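Local coordinates for protein lantibiotic dehydratase (Microbispora corallina, PDB 5EHK) that probably dehydrates serine and threonine residues of the NAI-107 precursor peptide, using glutamyl-tRNA to glutamylate the side chains before glutamate is eliminated, at residues V189-V194 / L281-R286; A495-S500 / L790-R795; V723-L728 / L737-D742; D852-I857 / L867-R872; G966-V971 / L981-D986. All blocks are in the same frame, centred on the assembly; numbering follows the deposited sequence.

Contact 1: residues V189-V194 / L281-R286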
# COMPACT_ATOMS: atom_id res chain seq x y z
N VAL A 189 22.33 39.23 -34.17
CA VAL A 189 22.09 40.66 -34.34
C VAL A 189 20.64 41.01 -33.98
O VAL A 189 20.37 42.09 -33.44
CB VAL A 189 22.56 41.20 -35.75
CG1 VAL A 189 22.60 40.09 -36.80
CG2 VAL A 189 21.74 42.40 -36.21
N LEU A 190 19.73 40.09 -34.28
CA LEU A 190 18.34 40.26 -33.84
C LEU A 190 18.30 40.05 -32.32
O LEU A 190 17.67 40.83 -31.61
CB LEU A 190 17.40 39.28 -34.56
CG LEU A 190 15.93 39.19 -34.12
CD1 LEU A 190 15.22 40.54 -34.21
CD2 LEU A 190 15.18 38.14 -34.94
N LEU A 191 18.99 39.01 -31.86
CA LEU A 191 19.05 38.66 -30.44
C LEU A 191 19.34 39.84 -29.51
O LEU A 191 18.75 39.94 -28.44
CB LEU A 191 20.05 37.52 -30.21
CG LEU A 191 20.10 36.87 -28.82
CD1 LEU A 191 18.69 36.67 -28.28
CD2 LEU A 191 20.85 35.53 -28.86
N ALA A 192 20.21 40.76 -29.94
CA ALA A 192 20.53 41.90 -29.09
C ALA A 192 19.41 42.92 -29.08
O ALA A 192 19.38 43.82 -28.23
CB ALA A 192 21.81 42.55 -29.54
N GLY A 193 18.45 42.74 -30.00
CA GLY A 193 17.32 43.65 -30.12
C GLY A 193 16.23 43.36 -29.11
O GLY A 193 15.55 44.27 -28.63
N VAL A 194 16.07 42.08 -28.79
CA VAL A 194 15.08 41.63 -27.81
C VAL A 194 15.67 41.52 -26.40
O VAL A 194 16.89 41.61 -26.19
CB VAL A 194 14.53 40.26 -28.20
CG1 VAL A 194 14.10 40.26 -29.67
CG2 VAL A 194 15.59 39.19 -27.97
N LEU A 281 18.45 30.41 -21.14
CA LEU A 281 17.82 31.71 -21.27
C LEU A 281 16.54 31.60 -22.06
O LEU A 281 16.33 30.64 -22.79
CB LEU A 281 18.75 32.74 -21.92
CG LEU A 281 19.90 33.25 -21.07
CD1 LEU A 281 20.91 33.96 -21.96
CD2 LEU A 281 19.37 34.18 -20.01
N ILE A 282 15.65 32.57 -21.86
CA ILE A 282 14.39 32.64 -22.58
C ILE A 282 14.31 34.01 -23.24
O ILE A 282 14.34 35.03 -22.53
CB ILE A 282 13.21 32.51 -21.63
CG1 ILE A 282 13.21 31.13 -20.96
CG2 ILE A 282 11.91 32.77 -22.37
CD1 ILE A 282 12.09 30.91 -19.96
N THR A 283 14.24 34.04 -24.57
CA THR A 283 14.20 35.32 -25.30
C THR A 283 12.77 35.82 -25.32
O THR A 283 11.84 35.03 -25.18
CB THR A 283 14.75 35.22 -26.75
OG1 THR A 283 13.83 34.51 -27.58
CG2 THR A 283 16.08 34.49 -26.77
N ALA A 284 12.60 37.14 -25.47
CA ALA A 284 11.26 37.72 -25.54
C ALA A 284 10.54 37.28 -26.82
O ALA A 284 9.31 37.36 -26.91
CB ALA A 284 11.33 39.24 -25.48
N LEU A 285 11.31 36.78 -27.78
CA LEU A 285 10.75 36.26 -29.01
C LEU A 285 9.67 35.19 -28.81
O LEU A 285 8.67 35.17 -29.52
CB LEU A 285 11.86 35.73 -29.93
CG LEU A 285 12.74 36.83 -30.52
CD1 LEU A 285 13.85 36.23 -31.35
CD2 LEU A 285 11.88 37.77 -31.34
N ARG A 286 9.88 34.31 -27.83
CA ARG A 286 8.93 33.25 -27.52
C ARG A 286 7.65 33.83 -26.92
O ARG A 286 7.68 34.77 -26.10
CB ARG A 286 9.59 32.22 -26.61
CG ARG A 286 10.67 31.42 -27.32
CD ARG A 286 11.35 30.44 -26.41
NE ARG A 286 12.18 29.50 -27.15
CZ ARG A 286 13.08 28.69 -26.60
NH1 ARG A 286 13.36 28.78 -25.30
NH2 ARG A 286 13.76 27.84 -27.36
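V194 and L285 meet at about a right angle and make the centre of a wholly apolar contact, an example of how a chain leaving a helix can be seated by a few methyl groups. The CG1 branch of V194 lies across the fork of L285, 3.7 Å from its CD2 and 3.8 Å from its CG. With chi1 at -49°, V194 CG1 stands opposite the carbonyl carbon, which turns this branch onto the leucine, while V194 CB faces A284 CB at 4.3 Å. Beside this pair a second right-angled crossing sets L191 CD1 against T283 CG2 at 3.7 Å. T283 divides its roles: its methyl meets L191, and its OG1 is hydrogen-bonded to E185. L190 CD2 makes a looser approach to L285 CD1. V301 of helix 294-306 touches both V194 and L285, while A273 of helix 267-278 packs on L191 and A276 on T283. Just past V194 the chain enters strand 195-198, which pairs antiparallel with strand 281-283. Together with helices 250-260 and 267-278, these strands are consistent with the winged helix-turn-helix of a peptide-recognition element, as in the related dehydratase NisB.

Contact 2: residues A495-S500 / L790-R795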
# COMPACT_ATOMS: atom_id res chain seq x y z
N ALA A 495 -16.76 26.95 6.10
CA ALA A 495 -15.41 27.51 6.01
C ALA A 495 -14.56 26.85 4.94
O ALA A 495 -13.52 27.37 4.56
CB ALA A 495 -14.71 27.41 7.34
N ASP A 496 -14.99 25.68 4.48
CA ASP A 496 -14.23 24.89 3.51
C ASP A 496 -14.69 25.13 2.08
O ASP A 496 -14.22 24.48 1.15
CB ASP A 496 -14.33 23.40 3.84
CG ASP A 496 -13.65 23.04 5.16
OD1 ASP A 496 -12.92 23.90 5.69
OD2 ASP A 496 -13.85 21.89 5.65
N LEU A 497 -15.64 26.03 1.92
CA LEU A 497 -16.17 26.27 0.59
C LEU A 497 -15.07 26.80 -0.30
O LEU A 497 -14.31 27.67 0.09
CB LEU A 497 -17.36 27.24 0.64
CG LEU A 497 -18.70 26.70 1.14
CD1 LEU A 497 -19.59 27.87 1.45
CD2 LEU A 497 -19.33 25.77 0.12
N PRO A 498 -14.99 26.28 -1.52
CA PRO A 498 -13.95 26.72 -2.44
C PRO A 498 -14.25 28.11 -2.97
O PRO A 498 -15.41 28.53 -2.90
CB PRO A 498 -14.08 25.73 -3.59
CG PRO A 498 -15.54 25.38 -3.59
CD PRO A 498 -15.93 25.33 -2.15
N ASN A 499 -13.24 28.80 -3.48
CA ASN A 499 -13.42 30.11 -4.12
C ASN A 499 -14.32 30.04 -5.36
O ASN A 499 -15.25 30.83 -5.48
CB ASN A 499 -12.09 30.73 -4.53
CG ASN A 499 -11.11 30.83 -3.37
OD1 ASN A 499 -11.48 31.14 -2.24
ND2 ASN A 499 -9.84 30.59 -3.67
N SER A 500 -14.07 29.10 -6.26
CA SER A 500 -14.88 29.03 -7.47
C SER A 500 -14.90 27.65 -8.15
O SER A 500 -14.23 26.73 -7.72
CB SER A 500 -14.45 30.14 -8.45
OG SER A 500 -13.22 29.86 -9.12
N LEU A 790 -19.33 29.44 -11.07
CA LEU A 790 -20.00 29.74 -9.81
C LEU A 790 -18.93 30.14 -8.79
O LEU A 790 -17.81 29.63 -8.86
CB LEU A 790 -20.80 28.53 -9.30
CG LEU A 790 -21.95 28.00 -10.18
CD1 LEU A 790 -21.45 26.89 -11.06
CD2 LEU A 790 -23.17 27.52 -9.38
N GLU A 791 -19.26 31.07 -7.89
CA GLU A 791 -18.31 31.49 -6.85
C GLU A 791 -18.93 31.28 -5.49
O GLU A 791 -20.16 31.21 -5.38
CB GLU A 791 -17.96 32.97 -6.98
CG GLU A 791 -17.44 33.39 -8.34
CD GLU A 791 -17.10 34.88 -8.42
OE1 GLU A 791 -17.38 35.62 -7.44
OE2 GLU A 791 -16.50 35.31 -9.44
N ARG A 792 -18.11 31.18 -4.46
CA ARG A 792 -18.64 31.16 -3.11
C ARG A 792 -19.49 32.41 -2.91
O ARG A 792 -19.03 33.53 -3.17
CB ARG A 792 -17.51 31.11 -2.10
CG ARG A 792 -17.96 30.90 -0.66
CD ARG A 792 -16.78 30.84 0.32
NE ARG A 792 -15.86 31.96 0.18
CZ ARG A 792 -14.61 31.86 -0.27
NH1 ARG A 792 -14.13 30.67 -0.60
NH2 ARG A 792 -13.85 32.94 -0.38
N ARG A 793 -20.75 32.23 -2.50
CA ARG A 793 -21.70 33.35 -2.31
C ARG A 793 -21.20 34.32 -1.22
O ARG A 793 -21.00 35.50 -1.50
CB ARG A 793 -23.12 32.82 -1.99
CG ARG A 793 -24.25 33.86 -2.01
CD ARG A 793 -25.66 33.24 -1.87
NE ARG A 793 -26.02 32.45 -3.05
CZ ARG A 793 -26.60 32.95 -4.14
NH1 ARG A 793 -26.90 34.24 -4.21
NH2 ARG A 793 -26.86 32.17 -5.18
N ASP A 794 -20.94 33.79 -0.03
CA ASP A 794 -20.35 34.55 1.07
C ASP A 794 -18.87 34.64 0.81
O ASP A 794 -18.11 33.73 1.14
CB ASP A 794 -20.56 33.85 2.40
CG ASP A 794 -19.78 34.50 3.53
OD1 ASP A 794 -19.24 35.62 3.34
OD2 ASP A 794 -19.71 33.90 4.63
N ARG A 795 -18.45 35.75 0.23
CA ARG A 795 -17.13 35.83 -0.37
C ARG A 795 -15.96 35.98 0.62
O ARG A 795 -14.81 35.75 0.24
CB ARG A 795 -17.11 36.98 -1.38
CG ARG A 795 -16.93 38.35 -0.72
CD ARG A 795 -15.72 39.06 -1.33
NE ARG A 795 -15.74 38.83 -2.77
CZ ARG A 795 -14.68 38.93 -3.57
NH1 ARG A 795 -13.48 39.26 -3.08
NH2 ARG A 795 -14.84 38.69 -4.88
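N499 OD1 receives two N-H groups of the R792 guanidinium, NH1 at 3.2 Å and NH2, weakly, at 3.5 Å. This double grip sits where strand 500-508 begins and its antiparallel partner, strand 785-792, ends, and it illustrates how one arginine can close the end of a ladder. S500 and E791 form a non-hydrogen-bonded pair there, and just beyond it R792 N donates to N499 O at 3.1 Å, nearly straight but from above the carbonyl plane. The N499 side chain runs alongside R792 in the same direction, its amide turned 74° from the guanidinium; OD1 nevertheless lies near the guanidinium plane, at the edge. The other end of the amide is fixed too, since ND2 is hydrogen-bonded to H561. R792 leaves the strand with CG anti to its N (chi1 -172°), laying CD on L497 CB at 3.7 Å, and then bends at chi3 so that NH1 also reaches L497 O in a weak bond of 3.1 Å. The far edge of the guanidinium is held by its own turn: NE gives its hydrogen to D794 O at 3.0 Å, and NH2 donates almost linearly, at 174°, to R795 O at 3.0 Å.

Contact 3: residues V723-L728 / L737-D742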
# COMPACT_ATOMS: atom_id res chain seq x y z
N VAL A 723 -31.88 -0.86 -23.60
CA VAL A 723 -31.10 0.22 -24.16
C VAL A 723 -31.92 0.91 -25.23
O VAL A 723 -32.44 0.26 -26.14
CB VAL A 723 -29.78 -0.32 -24.79
CG1 VAL A 723 -28.96 0.78 -25.45
CG2 VAL A 723 -28.98 -1.07 -23.75
N PRO A 724 -32.03 2.24 -25.13
CA PRO A 724 -32.72 3.06 -26.12
C PRO A 724 -32.11 2.93 -27.52
O PRO A 724 -31.03 2.37 -27.70
CB PRO A 724 -32.55 4.48 -25.58
CG PRO A 724 -31.49 4.39 -24.53
CD PRO A 724 -31.62 3.02 -23.96
N ARG A 725 -32.84 3.43 -28.51
CA ARG A 725 -32.38 3.35 -29.88
C ARG A 725 -31.22 4.33 -30.07
O ARG A 725 -30.25 4.04 -30.78
CB ARG A 725 -33.54 3.62 -30.83
CG ARG A 725 -33.25 3.53 -32.31
CD ARG A 725 -34.52 3.84 -33.08
NE ARG A 725 -34.97 5.21 -32.83
CZ ARG A 725 -34.58 6.27 -33.53
NH1 ARG A 725 -33.74 6.12 -34.54
NH2 ARG A 725 -35.01 7.49 -33.23
N ARG A 726 -31.30 5.47 -29.39
CA ARG A 726 -30.21 6.45 -29.43
C ARG A 726 -29.39 6.43 -28.15
O ARG A 726 -29.93 6.45 -27.02
CB ARG A 726 -30.72 7.87 -29.73
CG ARG A 726 -31.10 8.12 -31.19
CD ARG A 726 -32.05 9.30 -31.31
NE ARG A 726 -33.33 9.02 -30.66
CZ ARG A 726 -34.34 9.87 -30.56
NH1 ARG A 726 -34.22 11.11 -31.03
NH2 ARG A 726 -35.45 9.50 -29.95
N VAL A 727 -28.07 6.40 -28.33
CA VAL A 727 -27.15 6.38 -27.21
C VAL A 727 -26.01 7.34 -27.48
O VAL A 727 -25.71 7.67 -28.62
CB VAL A 727 -26.60 4.97 -26.92
CG1 VAL A 727 -27.72 4.04 -26.44
CG2 VAL A 727 -25.94 4.40 -28.14
N LEU A 728 -25.41 7.81 -26.40
CA LEU A 728 -24.14 8.51 -26.48
C LEU A 728 -23.08 7.46 -26.14
O LEU A 728 -23.14 6.82 -25.07
CB LEU A 728 -24.11 9.63 -25.45
CG LEU A 728 -23.03 10.72 -25.55
CD1 LEU A 728 -23.07 11.45 -26.90
CD2 LEU A 728 -23.16 11.70 -24.40
N LEU A 737 -22.69 10.42 -30.53
CA LEU A 737 -24.14 10.31 -30.67
C LEU A 737 -24.45 9.33 -31.77
O LEU A 737 -24.19 9.59 -32.95
CB LEU A 737 -24.74 11.67 -31.06
CG LEU A 737 -26.11 12.07 -30.52
CD1 LEU A 737 -26.96 10.86 -30.22
CD2 LEU A 737 -25.97 12.93 -29.28
N LEU A 738 -25.03 8.19 -31.40
CA LEU A 738 -25.29 7.14 -32.38
C LEU A 738 -26.77 6.80 -32.40
O LEU A 738 -27.40 6.66 -31.35
CB LEU A 738 -24.48 5.87 -32.10
CG LEU A 738 -22.95 5.89 -32.09
CD1 LEU A 738 -22.45 4.54 -31.64
CD2 LEU A 738 -22.36 6.29 -33.45
N ASP A 739 -27.33 6.71 -33.60
CA ASP A 739 -28.65 6.13 -33.77
C ASP A 739 -28.51 4.64 -34.10
O ASP A 739 -28.04 4.27 -35.18
CB ASP A 739 -29.38 6.89 -34.89
CG ASP A 739 -30.87 6.64 -34.87
OD1 ASP A 739 -31.29 5.47 -34.75
OD2 ASP A 739 -31.64 7.63 -34.93
N LEU A 740 -28.97 3.78 -33.18
CA LEU A 740 -28.75 2.34 -33.33
C LEU A 740 -29.74 1.66 -34.27
O LEU A 740 -29.70 0.44 -34.45
CB LEU A 740 -28.73 1.61 -31.99
CG LEU A 740 -27.58 1.95 -31.05
CD1 LEU A 740 -27.46 0.94 -29.90
CD2 LEU A 740 -26.28 2.09 -31.82
N ASP A 741 -30.63 2.46 -34.87
CA ASP A 741 -31.53 1.97 -35.90
C ASP A 741 -30.76 2.06 -37.22
O ASP A 741 -30.87 1.19 -38.08
CB ASP A 741 -32.80 2.84 -35.95
CG ASP A 741 -34.08 2.03 -36.28
OD1 ASP A 741 -34.02 1.05 -37.06
OD2 ASP A 741 -35.15 2.40 -35.74
N ASP A 742 -29.99 3.12 -37.34
CA ASP A 742 -29.13 3.34 -38.50
C ASP A 742 -28.11 2.21 -38.71
O ASP A 742 -27.45 1.77 -37.78
CB ASP A 742 -28.43 4.68 -38.37
CG ASP A 742 -27.77 5.11 -39.65
OD1 ASP A 742 -27.13 4.28 -40.32
OD2 ASP A 742 -27.91 6.29 -40.00
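At the base of a β hairpin, where R725 meets D739 and L740, backbone pairing and a surface salt bridge work together. V727 and L738 form the hydrogen-bonded pair, with L738 N to V727 O at 2.9 Å and the return bond from V727 N to L738 O at 3.1 Å. A third backbone bond, from L740 N to R725 O at 2.7 Å, continues past the paired residues. R725 has CG opposite its backbone N (chi1 -178°) and bends at chi3; its NH1 sits between the two D739 oxygens, 2.5 Å from OD1 and 2.6 Å from OD2, the hydrogen bond to OD2 being weak. The two planes stand 50° apart. D739 OD1 also accepts from D741 N through its anti lone pair. The side chains of V727 and L740 cross at about a right angle, CG2 4.1 Å from CG, on the face that carries V727 and L738; I134 of helix 119-138 touches L738. The whole is a β hairpin whose second strand ends in an Asx turn and leads, through D742 as N-cap, into helix 743-755.

Contact 4: residues D852-I857 / L867-R872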
# COMPACT_ATOMS: atom_id res chain seq x y z
N ASP A 852 32.80 13.73 25.58
CA ASP A 852 32.37 14.65 26.64
C ASP A 852 30.86 14.61 26.83
O ASP A 852 30.33 15.02 27.87
CB ASP A 852 32.88 16.09 26.39
CG ASP A 852 32.00 16.88 25.41
OD1 ASP A 852 31.87 18.09 25.59
OD2 ASP A 852 31.45 16.31 24.44
N ARG A 853 30.18 14.13 25.81
CA ARG A 853 28.74 13.98 25.86
C ARG A 853 28.34 12.70 25.14
O ARG A 853 28.94 12.33 24.13
CB ARG A 853 28.07 15.18 25.20
CG ARG A 853 28.12 16.43 26.02
CD ARG A 853 27.25 16.29 27.25
NE ARG A 853 27.46 17.41 28.18
CZ ARG A 853 27.52 17.29 29.50
NH1 ARG A 853 27.37 16.11 30.08
NH2 ARG A 853 27.71 18.37 30.25
N TRP A 854 27.32 12.03 25.65
CA TRP A 854 26.77 10.87 24.97
C TRP A 854 25.28 10.84 25.24
O TRP A 854 24.84 11.40 26.24
CB TRP A 854 27.42 9.57 25.44
CG TRP A 854 26.82 9.09 26.72
CD1 TRP A 854 27.19 9.46 27.98
CD2 TRP A 854 25.74 8.17 26.87
NE1 TRP A 854 26.41 8.83 28.90
CE2 TRP A 854 25.51 8.02 28.25
CE3 TRP A 854 24.93 7.46 25.98
CZ2 TRP A 854 24.53 7.19 28.76
CZ3 TRP A 854 23.96 6.63 26.48
CH2 TRP A 854 23.76 6.50 27.86
N PHE A 855 24.50 10.24 24.34
CA PHE A 855 23.10 10.00 24.63
C PHE A 855 22.53 8.91 23.72
O PHE A 855 23.20 8.49 22.78
CB PHE A 855 22.28 11.29 24.62
CG PHE A 855 22.03 11.89 23.25
CD1 PHE A 855 22.82 12.92 22.76
CD2 PHE A 855 20.97 11.44 22.45
CE1 PHE A 855 22.57 13.51 21.51
CE2 PHE A 855 20.72 12.03 21.18
CZ PHE A 855 21.52 13.05 20.71
N PHE A 856 21.33 8.43 23.99
CA PHE A 856 20.72 7.51 23.07
C PHE A 856 19.26 7.84 22.88
O PHE A 856 18.61 8.33 23.81
CB PHE A 856 20.86 6.06 23.55
CG PHE A 856 19.76 5.63 24.47
CD1 PHE A 856 18.55 5.16 23.97
CD2 PHE A 856 19.93 5.69 25.84
CE1 PHE A 856 17.54 4.80 24.81
CE2 PHE A 856 18.93 5.32 26.68
CZ PHE A 856 17.73 4.87 26.17
N ILE A 857 18.75 7.54 21.69
CA ILE A 857 17.33 7.62 21.42
C ILE A 857 16.87 6.33 20.70
O ILE A 857 17.65 5.65 20.03
CB ILE A 857 16.95 8.85 20.56
CG1 ILE A 857 17.47 8.70 19.13
CG2 ILE A 857 17.47 10.14 21.17
CD1 ILE A 857 16.96 9.78 18.21
N LEU A 867 18.23 1.68 17.66
CA LEU A 867 18.72 2.63 18.66
C LEU A 867 19.71 3.53 17.97
O LEU A 867 20.40 3.11 17.06
CB LEU A 867 19.42 1.92 19.83
CG LEU A 867 18.53 0.99 20.61
CD1 LEU A 867 19.34 0.21 21.60
CD2 LEU A 867 17.45 1.80 21.28
N ARG A 868 19.75 4.78 18.38
CA ARG A 868 20.80 5.66 17.91
C ARG A 868 21.59 6.13 19.11
O ARG A 868 21.02 6.62 20.07
CB ARG A 868 20.21 6.83 17.15
CG ARG A 868 19.46 6.38 15.95
CD ARG A 868 19.14 7.50 15.05
NE ARG A 868 18.81 6.99 13.72
CZ ARG A 868 18.38 7.75 12.72
NH1 ARG A 868 18.20 9.05 12.92
NH2 ARG A 868 18.11 7.18 11.55
N VAL A 869 22.89 5.96 19.08
CA VAL A 869 23.68 6.41 20.20
C VAL A 869 24.59 7.50 19.71
O VAL A 869 25.24 7.34 18.68
CB VAL A 869 24.50 5.26 20.80
CG1 VAL A 869 25.31 5.75 21.99
CG2 VAL A 869 23.56 4.11 21.20
N ARG A 870 24.65 8.62 20.44
CA ARG A 870 25.55 9.70 20.02
C ARG A 870 26.69 10.03 20.98
O ARG A 870 26.45 10.18 22.16
CB ARG A 870 24.80 10.99 19.74
CG ARG A 870 25.74 11.88 18.97
CD ARG A 870 25.32 13.31 18.85
NE ARG A 870 25.05 14.00 20.11
CZ ARG A 870 25.94 14.24 21.05
NH1 ARG A 870 27.19 13.80 20.91
NH2 ARG A 870 25.59 14.90 22.14
N PHE A 871 27.91 10.17 20.48
CA PHE A 871 29.03 10.62 21.32
C PHE A 871 29.57 11.92 20.78
O PHE A 871 29.58 12.13 19.57
CB PHE A 871 30.18 9.62 21.33
CG PHE A 871 29.79 8.24 21.76
CD1 PHE A 871 29.94 7.84 23.07
CD2 PHE A 871 29.30 7.32 20.83
CE1 PHE A 871 29.60 6.56 23.46
CE2 PHE A 871 28.95 6.06 21.22
CZ PHE A 871 29.10 5.67 22.55
N ARG A 872 30.01 12.80 21.68
CA ARG A 872 30.68 14.02 21.28
C ARG A 872 32.10 14.01 21.81
O ARG A 872 32.37 13.60 22.94
CB ARG A 872 29.92 15.25 21.76
CG ARG A 872 30.56 16.56 21.31
CD ARG A 872 29.79 17.79 21.78
NE ARG A 872 30.07 18.15 23.16
CZ ARG A 872 29.47 19.16 23.78
NH1 ARG A 872 28.58 19.88 23.12
NH2 ARG A 872 29.77 19.44 25.04
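D852 and R872 clasp each other side-on: NE donates to OD2 and NH2 to OD1, each at 2.6 Å, with carboxylate and guanidinium only 30° from coplanar. OD2 uses its syn lone pair; OD1 is met on the syn side, somewhat out of plane. R853 runs beside R872 in the same direction and sets its CG over one face of the guanidinium, toward the rim, 3.4 Å above the plane. Further along the same side of the sheet, R870 CB lies over the F855 ring toward its rim, 4.0 Å from the centroid, a CH-pi contact; F855 chi1 (73°) turns the ring's face under it. These pairs sit on a β hairpin; strand 853-861 is the edge of a four-stranded antiparallel sheet in the C-terminal dehydratase region, and 864-872 lies between it and strand 819-824. R870 N to F855 O and R868 N to I857 O, both 2.8 Å, are typical of its rungs. On the other side W854 CB rests on F871 CD1 at 3.9 Å. Helix 920-942 supplies the outer shell of the charged side: E921 bridges to R872 NH1, E924 to R870 NH2, Q928 accepts from R853 NH1, and F927 meets the F855 ring edge-to-face.

Contact 5: residues G966-V971 / L981-D986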
# COMPACT_ATOMS: atom_id res chain seq x y z
N GLY A 966 11.13 23.72 36.68
CA GLY A 966 10.83 24.90 37.47
C GLY A 966 9.73 25.75 36.87
O GLY A 966 9.11 25.36 35.87
N PRO A 967 9.50 26.93 37.47
CA PRO A 967 8.45 27.88 37.09
C PRO A 967 8.58 28.26 35.62
O PRO A 967 9.69 28.31 35.12
CB PRO A 967 8.76 29.10 37.95
CG PRO A 967 10.22 28.98 38.26
CD PRO A 967 10.47 27.52 38.41
N PRO A 968 7.46 28.48 34.94
CA PRO A 968 7.47 29.01 33.57
C PRO A 968 8.05 30.42 33.46
O PRO A 968 8.44 31.02 34.46
CB PRO A 968 6.00 28.99 33.17
CG PRO A 968 5.38 27.91 34.01
CD PRO A 968 6.13 27.97 35.32
N ALA A 969 8.20 30.89 32.23
CA ALA A 969 8.46 32.30 31.97
C ALA A 969 7.10 32.98 32.11
O ALA A 969 6.08 32.32 31.94
CB ALA A 969 9.02 32.51 30.58
N PRO A 970 7.09 34.27 32.48
CA PRO A 970 5.80 34.98 32.62
C PRO A 970 5.02 35.09 31.31
O PRO A 970 5.61 35.21 30.23
CB PRO A 970 6.22 36.38 33.10
CG PRO A 970 7.67 36.50 32.82
CD PRO A 970 8.23 35.12 32.85
N VAL A 971 3.70 35.05 31.40
CA VAL A 971 2.85 35.08 30.22
C VAL A 971 2.13 36.42 30.05
O VAL A 971 1.85 37.13 31.02
CB VAL A 971 1.85 33.90 30.22
CG1 VAL A 971 0.49 34.34 30.78
CG2 VAL A 971 1.70 33.33 28.82
N LEU A 981 -7.87 23.72 27.32
CA LEU A 981 -7.41 24.26 28.59
C LEU A 981 -6.88 25.67 28.34
O LEU A 981 -6.27 25.94 27.31
CB LEU A 981 -6.32 23.38 29.22
CG LEU A 981 -6.08 23.35 30.73
CD1 LEU A 981 -5.21 22.14 31.10
CD2 LEU A 981 -5.44 24.64 31.26
N GLN A 982 -7.14 26.57 29.28
CA GLN A 982 -6.63 27.91 29.15
C GLN A 982 -5.32 27.97 29.91
O GLN A 982 -5.28 28.36 31.08
CB GLN A 982 -7.65 28.91 29.72
CG GLN A 982 -8.93 28.97 28.90
CD GLN A 982 -8.66 29.23 27.43
OE1 GLN A 982 -7.89 30.13 27.07
NE2 GLN A 982 -9.28 28.43 26.57
N TRP A 983 -4.27 27.53 29.24
CA TRP A 983 -2.96 27.46 29.85
C TRP A 983 -2.54 28.84 30.34
O TRP A 983 -2.53 29.80 29.58
CB TRP A 983 -1.93 26.91 28.87
CG TRP A 983 -0.52 27.29 29.21
CD1 TRP A 983 0.21 28.31 28.66
CD2 TRP A 983 0.32 26.68 30.19
NE1 TRP A 983 1.46 28.36 29.23
CE2 TRP A 983 1.56 27.37 30.17
CE3 TRP A 983 0.16 25.61 31.07
CZ2 TRP A 983 2.62 27.03 31.00
CZ3 TRP A 983 1.20 25.28 31.89
CH2 TRP A 983 2.42 25.99 31.85
N ALA A 984 -2.23 28.92 31.63
CA ALA A 984 -1.88 30.17 32.27
C ALA A 984 -1.00 29.91 33.49
O ALA A 984 -1.45 29.27 34.45
CB ALA A 984 -3.14 30.92 32.67
N PRO A 985 0.25 30.40 33.46
CA PRO A 985 1.20 30.28 34.57
C PRO A 985 0.64 30.58 35.95
O PRO A 985 0.92 29.81 36.87
CB PRO A 985 2.28 31.30 34.21
CG PRO A 985 2.30 31.28 32.72
CD PRO A 985 0.89 30.96 32.26
N ASP A 986 -0.18 31.63 36.10
CA ASP A 986 -0.67 32.05 37.42
C ASP A 986 -1.64 31.05 38.06
O ASP A 986 -1.88 31.08 39.27
CB ASP A 986 -1.32 33.44 37.35
CG ASP A 986 -0.93 34.22 36.09
OD1 ASP A 986 -1.01 33.64 34.98
OD2 ASP A 986 -0.55 35.41 36.22
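From P967 to P970 the backbone has polyproline II-like angles, V971 turns to β-like ones, and the chain passes P985 without a hydrogen bond between the two segments, the closest CA pair being P968 and P985 at 6.5 Å. Across the two segments the proline-rich chain is met by apolar ring and methyl contacts, while A969 N is hydrogen-bonded to Q1070. V971 and P985 meet at about a right angle: V971 CB lies 3.6 Å from P985 CG, and V971 CG1 approaches P985 CD at 3.7 Å, so the CB and CG1 of the valine lie along the CG-CD edge of the pyrrolidine. Three residues earlier, P968 also points at this region, its CB 4.4 Å from P985 CG and its CG 4.1 Å from W983 CH2, an oblique approach to the six-membered end of the indole. These residues connect helix 950-965, after which G966 has a positive phi of 91°, to a small two-stranded antiparallel sheet, 975-976 with 982-983; P985 then opens a 3-10 turn. W983 belongs to that sheet through its backbone bond to V975, and a chi1 of 158°, with CG anti to the N, carries the indole out toward P968. P985 CD lies over one face of this indole, 3.9 Å above its plane and toward the rim. W996 touches P968, and its NE1 donates to G966 O, while L1071 of helix 1068-1085 packs on W983.

In the fold
From the N terminus, contact 1 comes first, bringing the chain back after 86 residues to tie the end of helix 188-191 to strand 281-283. Contact 2 closes a far longer loop, joining the start of strand 500-508 to the end of strand 785-792; contact 3, the hairpin of strands 726-730 and 735-739, falls within that loop, its centre about 40 Å from that of contact 2. Contacts 4 and 5 follow in series, with centres about 32 Å apart: contact 4 pairs strands 853-861 and 864-872, and contact 5 sets the chain after helix 950-965 against strand 982-983 and the residues after it. None cross. Contacts 3 and 4 lie far apart, about 75 Å between centres, on opposite sides of the chain's centre.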